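Local structure of telomerase reverse transcriptase (6ZD1) at residues A[331-343]-A[502-514]. The protein probably extends chromosome ends as the catalytic subunit of telomerase, a reverse transcriptase that copies a template within its RNA component into telomeric repeats. Numbering follows the deposited sequence.
Sequences PVLYMIKFDMKEC and DDFIFITSNKDTL
The rings of F338 and F504 lie almost parallel, at 5°, yet barely overlap. CB of F504 lies over one face of the F338 ring, 3.5 Å from its centroid. F338 CG sits between its backbone N and carbonyl carbon (chi1 57°), which turns the ring across the strand toward F504. M340 CE meets F504 CE2 at 3.6 Å.

Strands 334-339 and 503-508 run antiparallel. Paired backbone bonds join Y334 with T508, I336 with F506 and F338 with F504. F338 N stands 37° out of the carbonyl plane of F504. M340 N to D502 O, 3.1 Å, adds a bond past the last pair.

K511 CG lies over one face of the Y334 ring, 3.9 Å from its centroid. L514 CD2 touches Y334 CB at 3.6 Å. The Y334 hydroxyl bonds to E544. On the other face of the sheet M335 CE packs on I507 CG2 (3.7 Å). D339 OD2 and D503 OD1, like charges, are 4.5 Å apart there. With D502, they match the motif A and motif C aspartates that probably hold metals in this family.

This is the palm sheet of a reverse transcriptase, with 495-500 and 539-541 as its outer strands. N510 caps helix 511-520, whose first turn packs on Y334 and I336 through K511 and L514. Helix 469-484 packs on M340 and F504, while strand 550-553 covers M335, K337 and I505.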
loop_
_atom_site.group_PDB
_atom_site.type_symbol
_atom_site.label_atom_id
_atom_site.label_comp_id
_atom_site.label_asym_id
_atom_site.label_seq_id
_atom_site.Cartn_x
_atom_site.Cartn_y
_atom_site.Cartn_z
ATOM N N PRO A 331 -10.437 -1.931 38.571
ATOM C CA PRO A 331 -10.629 -3.304 39.039
ATOM C C PRO A 331 -9.639 -4.248 38.371
ATOM O O PRO A 331 -8.941 -3.899 37.417
ATOM C CB PRO A 331 -12.068 -3.640 38.615
ATOM C CG PRO A 331 -12.640 -2.364 38.029
ATOM C CD PRO A 331 -11.477 -1.528 37.612
ATOM N N VAL A 332 -9.591 -5.469 38.897
ATOM C CA VAL A 332 -8.852 -6.531 38.227
ATOM C C VAL A 332 -9.557 -6.832 36.913
ATOM O O VAL A 332 -10.758 -7.124 36.890
ATOM C CB VAL A 332 -8.751 -7.780 39.112
ATOM C CG1 VAL A 332 -8.011 -8.890 38.379
ATOM C CG2 VAL A 332 -8.057 -7.441 40.425
ATOM N N LEU A 333 -8.822 -6.728 35.811
ATOM C CA LEU A 333 -9.380 -6.848 34.473
ATOM C C LEU A 333 -8.855 -8.102 33.794
ATOM O O LEU A 333 -7.699 -8.488 33.986
ATOM C CB LEU A 333 -9.044 -5.621 33.623
ATOM C CG LEU A 333 -9.661 -4.318 34.129
ATOM C CD1 LEU A 333 -9.163 -3.149 33.310
ATOM C CD2 LEU A 333 -11.179 -4.401 34.087
ATOM N N TYR A 334 -9.715 -8.737 33.008
ATOM C CA TYR A 334 -9.379 -9.934 32.256
ATOM C C TYR A 334 -9.448 -9.606 30.774
ATOM O O TYR A 334 -10.359 -8.899 30.332
ATOM C CB TYR A 334 -10.337 -11.083 32.593
ATOM C CG TYR A 334 -10.527 -11.292 34.076
ATOM C CD1 TYR A 334 -11.364 -10.463 34.814
ATOM C CD2 TYR A 334 -9.872 -12.316 34.741
ATOM C CE1 TYR A 334 -11.533 -10.640 36.170
ATOM C CE2 TYR A 334 -10.036 -12.503 36.099
ATOM C CZ TYR A 334 -10.869 -11.661 36.808
ATOM O OH TYR A 334 -11.043 -11.838 38.160
HETATM N N MSE A 335 -8.473 -10.083 30.014
HETATM C CA MSE A 335 -8.488 -9.810 28.585
HETATM C C MSE A 335 -8.024 -10.978 27.733
HETATM O O MSE A 335 -7.174 -11.775 28.135
HETATM C CB MSE A 335 -7.651 -8.574 28.269
HETATM C CG MSE A 335 -6.228 -8.630 28.763
HETATM SE SE MSE A 335 -5.316 -6.964 28.342
HETATM C CE MSE A 335 -6.456 -5.744 29.343
ATOM N N ILE A 336 -8.611 -11.056 26.543
ATOM C CA ILE A 336 -8.406 -12.156 25.611
ATOM C C ILE A 336 -8.284 -11.569 24.209
ATOM O O ILE A 336 -9.060 -10.683 23.833
ATOM C CB ILE A 336 -9.564 -13.173 25.695
ATOM C CG1 ILE A 336 -9.443 -14.245 24.614
ATOM C CG2 ILE A 336 -10.914 -12.467 25.641
ATOM C CD1 ILE A 336 -8.576 -15.399 25.025
ATOM N N LYS A 337 -7.283 -12.017 23.455
ATOM C CA LYS A 337 -7.155 -11.666 22.046
ATOM C C LYS A 337 -7.193 -12.933 21.206
ATOM O O LYS A 337 -6.676 -13.980 21.617
ATOM C CB LYS A 337 -5.868 -10.874 21.762
ATOM C CG LYS A 337 -4.611 -11.716 21.651
ATOM C CD LYS A 337 -3.444 -10.898 21.135
ATOM C CE LYS A 337 -2.215 -11.767 20.942
ATOM N NZ LYS A 337 -1.059 -10.976 20.445
ATOM N N PHE A 338 -7.816 -12.836 20.033
ATOM C CA PHE A 338 -7.959 -13.979 19.143
ATOM C C PHE A 338 -8.160 -13.467 17.723
ATOM O O PHE A 338 -8.760 -12.408 17.524
ATOM C CB PHE A 338 -9.118 -14.891 19.579
ATOM C CG PHE A 338 -10.456 -14.197 19.683
ATOM C CD1 PHE A 338 -10.824 -13.520 20.839
ATOM C CD2 PHE A 338 -11.358 -14.247 18.631
ATOM C CE1 PHE A 338 -12.060 -12.889 20.935
ATOM C CE2 PHE A 338 -12.593 -13.622 18.721
ATOM C CZ PHE A 338 -12.944 -12.943 19.878
ATOM N N ASP A 339 -7.603 -14.190 16.754
ATOM C CA ASP A 339 -7.652 -13.797 15.353
ATOM C C ASP A 339 -8.260 -14.907 14.502
ATOM O O ASP A 339 -8.439 -16.043 14.948
ATOM C CB ASP A 339 -6.254 -13.434 14.831
ATOM C CG ASP A 339 -5.280 -14.599 14.887
ATOM O OD1 ASP A 339 -5.277 -15.342 15.893
ATOM O OD2 ASP A 339 -4.511 -14.771 13.918
HETATM N N MSE A 340 -8.565 -14.560 13.254
HETATM C CA MSE A 340 -9.180 -15.498 12.319
HETATM C C MSE A 340 -8.173 -16.076 11.326
HETATM O O MSE A 340 -7.272 -15.375 10.853
HETATM C CB MSE A 340 -10.330 -14.825 11.567
HETATM C CG MSE A 340 -11.450 -14.323 12.475
HETATM SE SE MSE A 340 -12.133 -15.711 13.667
HETATM C CE MSE A 340 -13.553 -14.709 14.551
ATOM N N LYS A 341 -8.332 -17.365 11.033
ATOM C CA LYS A 341 -7.488 -18.068 10.071
ATOM C C LYS A 341 -8.010 -17.814 8.664
ATOM O O LYS A 341 -9.111 -18.259 8.319
ATOM C CB LYS A 341 -7.474 -19.565 10.365
ATOM C CG LYS A 341 -6.572 -19.997 11.504
ATOM C CD LYS A 341 -6.647 -21.504 11.725
ATOM C CE LYS A 341 -8.056 -21.937 12.108
ATOM N NZ LYS A 341 -8.131 -23.383 12.456
ATOM N N GLU A 342 -7.216 -17.121 7.849
ATOM C CA GLU A 342 -7.483 -16.936 6.419
ATOM C C GLU A 342 -8.904 -16.425 6.171
ATOM O O GLU A 342 -9.701 -17.041 5.459
ATOM C CB GLU A 342 -7.229 -18.237 5.649
ATOM C CG GLU A 342 -5.865 -18.873 5.895
ATOM C CD GLU A 342 -4.711 -17.927 5.609
ATOM O OE1 GLU A 342 -4.145 -17.371 6.574
ATOM O OE2 GLU A 342 -4.374 -17.735 4.421
ATOM N N CYS A 343 -9.209 -15.275 6.780
ATOM C CA CYS A 343 -10.576 -14.755 6.761
ATOM C C CYS A 343 -11.091 -14.538 5.340
ATOM O O CYS A 343 -12.286 -14.719 5.078
ATOM C CB CYS A 343 -10.658 -13.458 7.564
ATOM S SG CYS A 343 -9.814 -12.068 6.815
ATOM N N ASP A 502 -9.167 -8.718 11.191
ATOM C CA ASP A 502 -9.291 -10.108 11.609
ATOM C C ASP A 502 -8.859 -10.344 13.052
ATOM O O ASP A 502 -8.985 -11.472 13.544
ATOM C CB ASP A 502 -8.513 -11.043 10.659
ATOM C CG ASP A 502 -7.075 -10.598 10.406
ATOM O OD1 ASP A 502 -6.711 -9.455 10.742
ATOM O OD2 ASP A 502 -6.304 -11.415 9.851
ATOM N N ASP A 503 -8.394 -9.314 13.756
ATOM C CA ASP A 503 -7.931 -9.441 15.133
ATOM C C ASP A 503 -8.980 -8.928 16.116
ATOM O O ASP A 503 -9.599 -7.881 15.902
ATOM C CB ASP A 503 -6.617 -8.684 15.329
ATOM C CG ASP A 503 -5.527 -9.154 14.387
ATOM O OD1 ASP A 503 -5.110 -10.327 14.485
ATOM O OD2 ASP A 503 -5.098 -8.350 13.534
ATOM N N PHE A 504 -9.151 -9.657 17.215
ATOM C CA PHE A 504 -10.139 -9.333 18.231
ATOM C C PHE A 504 -9.452 -9.161 19.576
ATOM O O PHE A 504 -8.447 -9.819 19.864
ATOM C CB PHE A 504 -11.209 -10.425 18.350
ATOM C CG PHE A 504 -12.066 -10.583 17.127
ATOM C CD1 PHE A 504 -13.369 -10.113 17.117
ATOM C CD2 PHE A 504 -11.575 -11.215 15.993
ATOM C CE1 PHE A 504 -14.168 -10.264 15.996
ATOM C CE2 PHE A 504 -12.366 -11.366 14.869
ATOM C CZ PHE A 504 -13.664 -10.890 14.870
ATOM N N ILE A 505 -10.002 -8.267 20.397
ATOM C CA ILE A 505 -9.583 -8.123 21.786
ATOM C C ILE A 505 -10.828 -7.895 22.625
ATOM O O ILE A 505 -11.777 -7.235 22.187
ATOM C CB ILE A 505 -8.559 -6.984 21.976
ATOM C CG1 ILE A 505 -7.956 -7.048 23.383
ATOM C CG2 ILE A 505 -9.199 -5.624 21.732
ATOM C CD1 ILE A 505 -6.767 -6.151 23.580
ATOM N N PHE A 506 -10.838 -8.470 23.824
ATOM C CA PHE A 506 -11.972 -8.338 24.728
ATOM C C PHE A 506 -11.446 -8.158 26.141
ATOM O O PHE A 506 -10.741 -9.028 26.657
ATOM C CB PHE A 506 -12.889 -9.559 24.646
ATOM C CG PHE A 506 -13.964 -9.568 25.687
ATOM C CD1 PHE A 506 -15.034 -8.693 25.599
ATOM C CD2 PHE A 506 -13.903 -10.443 26.760
ATOM C CE1 PHE A 506 -16.029 -8.693 26.558
ATOM C CE2 PHE A 506 -14.896 -10.450 27.723
ATOM C CZ PHE A 506 -15.960 -9.573 27.623
ATOM N N ILE A 507 -11.799 -7.038 26.764
ATOM C CA ILE A 507 -11.359 -6.698 28.111
ATOM C C ILE A 507 -12.591 -6.625 28.998
ATOM O O ILE A 507 -13.608 -6.040 28.610
ATOM C CB ILE A 507 -10.585 -5.369 28.135
ATOM C CG1 ILE A 507 -9.432 -5.409 27.129
ATOM C CG2 ILE A 507 -10.054 -5.085 29.533
ATOM C CD1 ILE A 507 -8.726 -4.085 26.960
ATOM N N THR A 508 -12.506 -7.234 30.177
ATOM C CA THR A 508 -13.648 -7.285 31.072
ATOM C C THR A 508 -13.160 -7.369 32.511
ATOM O O THR A 508 -12.057 -7.849 32.784
ATOM C CB THR A 508 -14.551 -8.479 30.739
ATOM O OG1 THR A 508 -15.697 -8.480 31.602
ATOM C CG2 THR A 508 -13.785 -9.784 30.909
ATOM N N SER A 509 -13.991 -6.870 33.425
ATOM C CA SER A 509 -13.822 -7.121 34.850
ATOM C C SER A 509 -14.636 -8.313 35.321
ATOM O O SER A 509 -14.373 -8.838 36.409
ATOM C CB SER A 509 -14.209 -5.884 35.665
ATOM O OG SER A 509 -15.587 -5.588 35.512
ATOM N N ASN A 510 -15.625 -8.734 34.536
ATOM C CA ASN A 510 -16.498 -9.849 34.885
ATOM C C ASN A 510 -15.870 -11.142 34.374
ATOM O O ASN A 510 -15.881 -11.414 33.169
ATOM C CB ASN A 510 -17.889 -9.640 34.292
ATOM C CG ASN A 510 -18.937 -10.524 34.936
ATOM O OD1 ASN A 510 -18.634 -11.605 35.439
ATOM N ND2 ASN A 510 -20.183 -10.064 34.923
ATOM N N LYS A 511 -15.318 -11.937 35.294
ATOM C CA LYS A 511 -14.706 -13.205 34.919
ATOM C C LYS A 511 -15.723 -14.194 34.363
ATOM O O LYS A 511 -15.330 -15.154 33.689
ATOM C CB LYS A 511 -13.991 -13.812 36.132
ATOM C CG LYS A 511 -12.852 -14.762 35.789
ATOM C CD LYS A 511 -12.171 -15.292 37.045
ATOM C CE LYS A 511 -10.882 -16.033 36.705
ATOM N NZ LYS A 511 -11.094 -17.101 35.685
ATOM N N ASP A 512 -17.017 -13.968 34.609
ATOM C CA ASP A 512 -18.056 -14.854 34.091
ATOM C C ASP A 512 -18.326 -14.574 32.619
ATOM O O ASP A 512 -18.371 -15.500 31.801
ATOM C CB ASP A 512 -19.342 -14.701 34.907
ATOM C CG ASP A 512 -19.144 -15.012 36.381
ATOM O OD1 ASP A 512 -18.384 -15.950 36.703
ATOM O OD2 ASP A 512 -19.752 -14.314 37.220
ATOM N N THR A 513 -18.511 -13.300 32.266
ATOM C CA THR A 513 -18.648 -12.938 30.861
ATOM C C THR A 513 -17.371 -13.215 30.081
ATOM O O THR A 513 -17.419 -13.326 28.851
ATOM C CB THR A 513 -19.038 -11.462 30.724
ATOM O OG1 THR A 513 -17.943 -10.633 31.132
ATOM C CG2 THR A 513 -20.253 -11.143 31.593
ATOM N N LEU A 514 -16.232 -13.342 30.766
ATOM C CA LEU A 514 -15.019 -13.784 30.088
ATOM C C LEU A 514 -15.175 -15.209 29.578
ATOM O O LEU A 514 -14.748 -15.525 28.464
ATOM C CB LEU A 514 -13.811 -13.683 31.019
ATOM C CG LEU A 514 -12.501 -14.216 30.422
ATOM C CD1 LEU A 514 -12.001 -13.319 29.292
ATOM C CD2 LEU A 514 -11.435 -14.384 31.493
#